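Lectin CEL-IV, C-type (Cucumaria echinata, PDB 3ALU) binds galactose-containing sugars such as raffinose through a calcium-dependent C-type carbohydrate recognition domain and assembles as a tetramer. Local coordinates at residues A32-L38 / Y145-P150. Sequence-based numbering, arbitrary orientation.
Sequences ACRQFGL and YICQLP
Cys33 and Cys147 are joined by a disulfide that ties helix 26-33 to strand 143-148. Cys33 CB lies 3.1 Å from Cys147 SG. Cys33 SG then closes the covalent bond to Cys147 SG at 2.1 Å. In both cysteines SG sits beside the backbone N and turns toward the other cysteine. The bridge has a chi3 of -81°, close to the relaxed 90° and left-handed in twist. The same Cys33 SG reaches the edge of the Tyr145 ring, with CD2 at 3.9 Å, in a sulfur-aromatic contact. Beyond CD2, Tyr145 CE2 and CZ lie against Ala32 CB, and Tyr145 OH, at the tip, is 3.5 Å from that CB. The hydroxyl is hydrogen-bonded to Asn22 OD1.

After the helix, a type I turn from Cys33 to Phe36 carries the chain into strand 36-40. Here Leu149 CD2 packs against Phe36 CB at 3.6 Å. Trp9 meets the Phe36 ring edge-to-face. Next, Leu38 CB rests on Pro150 CG, also at 3.6 Å. Residues 36-38 also pair antiparallel with a strand of the second subunit, so the sheet continues across the interface.

One covalent bond, flanked by apolar contacts, joins residues 114 apart in sequence. A helix-to-strand disulfide of this kind is a hallmark of C-type lectin domains. It anchors the helix to the strand with no hydrogen bond between the two segments, so this buried link does not depend on polar groups pairing across it.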
loop_
_atom_site.group_PDB
_atom_site.type_symbol
_atom_site.label_atom_id
_atom_site.label_comp_id
_atom_site.label_asym_id
_atom_site.label_seq_id
_atom_site.Cartn_x
_atom_site.Cartn_y
_atom_site.Cartn_z
ATOM N N ALA A 32 -6.224 19.787 16.605
ATOM C CA ALA A 32 -5.170 18.779 16.818
ATOM C C ALA A 32 -5.083 17.899 15.559
ATOM O O ALA A 32 -3.985 17.628 15.031
ATOM C CB ALA A 32 -5.461 17.949 18.063
ATOM N N CYS A 33 -6.240 17.469 15.048
ATOM C CA CYS A 33 -6.237 16.652 13.837
ATOM C C CYS A 33 -5.725 17.414 12.612
ATOM O O CYS A 33 -5.170 16.800 11.697
ATOM C CB CYS A 33 -7.658 16.103 13.576
ATOM S SG CYS A 33 -8.331 15.029 14.863
ATOM N N ARG A 34 -5.942 18.736 12.565
ATOM C CA ARG A 34 -5.491 19.562 11.450
ATOM C C ARG A 34 -3.981 19.742 11.407
ATOM O O ARG A 34 -3.477 20.308 10.428
ATOM C CB ARG A 34 -6.170 20.927 11.504
ATOM C CG ARG A 34 -7.648 20.875 11.137
ATOM C CD ARG A 34 -8.244 22.263 11.223
ATOM N NE ARG A 34 -9.682 22.176 10.960
ATOM C CZ ARG A 34 -10.482 23.224 10.854
ATOM N NH1 ARG A 34 -9.973 24.449 10.989
ATOM N NH2 ARG A 34 -11.785 23.045 10.616
ATOM N N GLN A 35 -3.291 19.291 12.452
ATOM C CA GLN A 35 -1.804 19.365 12.491
ATOM C C GLN A 35 -1.187 18.325 11.582
ATOM O O GLN A 35 -0.017 18.436 11.184
ATOM C CB GLN A 35 -1.253 19.224 13.916
ATOM C CG GLN A 35 -1.803 20.246 14.906
ATOM C CD GLN A 35 -1.707 21.659 14.364
ATOM O OE1 GLN A 35 -0.608 22.147 14.106
ATOM N NE2 GLN A 35 -2.861 22.314 14.151
ATOM N N PHE A 36 -1.949 17.279 11.278
ATOM C CA PHE A 36 -1.548 16.311 10.283
ATOM C C PHE A 36 -1.957 16.819 8.915
ATOM O O PHE A 36 -3.042 17.389 8.739
ATOM C CB PHE A 36 -2.154 14.922 10.596
ATOM C CG PHE A 36 -1.854 14.468 12.010
ATOM C CD1 PHE A 36 -0.592 13.984 12.354
ATOM C CD2 PHE A 36 -2.832 14.557 13.007
ATOM C CE1 PHE A 36 -0.299 13.599 13.650
ATOM C CE2 PHE A 36 -2.551 14.196 14.320
ATOM C CZ PHE A 36 -1.277 13.688 14.649
ATOM N N GLY A 37 -1.040 16.705 7.958
ATOM C CA GLY A 37 -1.295 17.270 6.639
ATOM C C GLY A 37 -1.022 16.319 5.491
ATOM O O GLY A 37 -0.472 15.212 5.664
ATOM N N LEU A 38 -1.425 16.769 4.309
ATOM C CA LEU A 38 -1.065 16.136 3.050
ATOM C C LEU A 38 -0.423 17.220 2.211
ATOM O O LEU A 38 -1.005 18.296 1.988
ATOM C CB LEU A 38 -2.314 15.591 2.383
ATOM C CG LEU A 38 -2.366 14.437 1.385
ATOM C CD1 LEU A 38 -2.909 14.839 0.028
ATOM C CD2 LEU A 38 -1.178 13.523 1.317
ATOM N N TYR A 145 -10.392 11.594 21.263
ATOM C CA TYR A 145 -10.887 11.945 19.933
ATOM C C TYR A 145 -10.196 11.070 18.912
ATOM O O TYR A 145 -9.077 10.606 19.127
ATOM C CB TYR A 145 -10.669 13.466 19.631
ATOM C CG TYR A 145 -9.204 13.919 19.745
ATOM C CD1 TYR A 145 -8.680 14.249 20.991
ATOM C CD2 TYR A 145 -8.394 14.029 18.618
ATOM C CE1 TYR A 145 -7.330 14.647 21.117
ATOM C CE2 TYR A 145 -7.049 14.443 18.728
ATOM C CZ TYR A 145 -6.547 14.733 20.001
ATOM O OH TYR A 145 -5.214 15.112 20.163
ATOM N N ILE A 146 -10.874 10.815 17.799
ATOM C CA ILE A 146 -10.280 10.108 16.668
ATOM C C ILE A 146 -10.058 11.047 15.507
ATOM O O ILE A 146 -10.969 11.738 15.039
ATOM C CB ILE A 146 -11.161 8.924 16.178
ATOM C CG1 ILE A 146 -11.362 7.894 17.282
ATOM C CG2 ILE A 146 -10.591 8.265 14.954
ATOM C CD1 ILE A 146 -12.650 7.089 17.085
ATOM N N CYS A 147 -8.808 11.088 15.045
ATOM C CA CYS A 147 -8.449 11.801 13.804
ATOM C C CYS A 147 -8.453 10.865 12.588
ATOM O O CYS A 147 -8.165 9.628 12.710
ATOM C CB CYS A 147 -7.040 12.430 13.915
ATOM S SG CYS A 147 -6.847 13.648 15.234
ATOM N N GLN A 148 -8.698 11.457 11.420
ATOM C CA GLN A 148 -8.471 10.787 10.137
ATOM C C GLN A 148 -7.443 11.620 9.367
ATOM O O GLN A 148 -7.474 12.846 9.405
ATOM C CB GLN A 148 -9.785 10.642 9.320
ATOM C CG GLN A 148 -10.306 11.956 8.846
ATOM C CD GLN A 148 -11.622 11.819 8.126
ATOM O OE1 GLN A 148 -12.426 10.967 8.479
ATOM N NE2 GLN A 148 -11.856 12.688 7.137
ATOM N N LEU A 149 -6.516 10.956 8.681
ATOM C CA LEU A 149 -5.630 11.684 7.776
ATOM C C LEU A 149 -6.440 12.116 6.567
ATOM O O LEU A 149 -7.501 11.563 6.315
ATOM C CB LEU A 149 -4.450 10.775 7.375
ATOM C CG LEU A 149 -3.506 10.488 8.555
ATOM C CD1 LEU A 149 -2.423 9.501 8.125
ATOM C CD2 LEU A 149 -2.822 11.769 9.064
ATOM N N PRO A 150 -5.948 13.109 5.789
ATOM C CA PRO A 150 -6.647 13.552 4.621
ATOM C C PRO A 150 -7.013 12.362 3.732
ATOM O O PRO A 150 -6.152 11.516 3.445
ATOM C CB PRO A 150 -5.626 14.494 3.921
ATOM C CG PRO A 150 -4.737 14.943 4.985
ATOM C CD PRO A 150 -4.708 13.872 6.032
#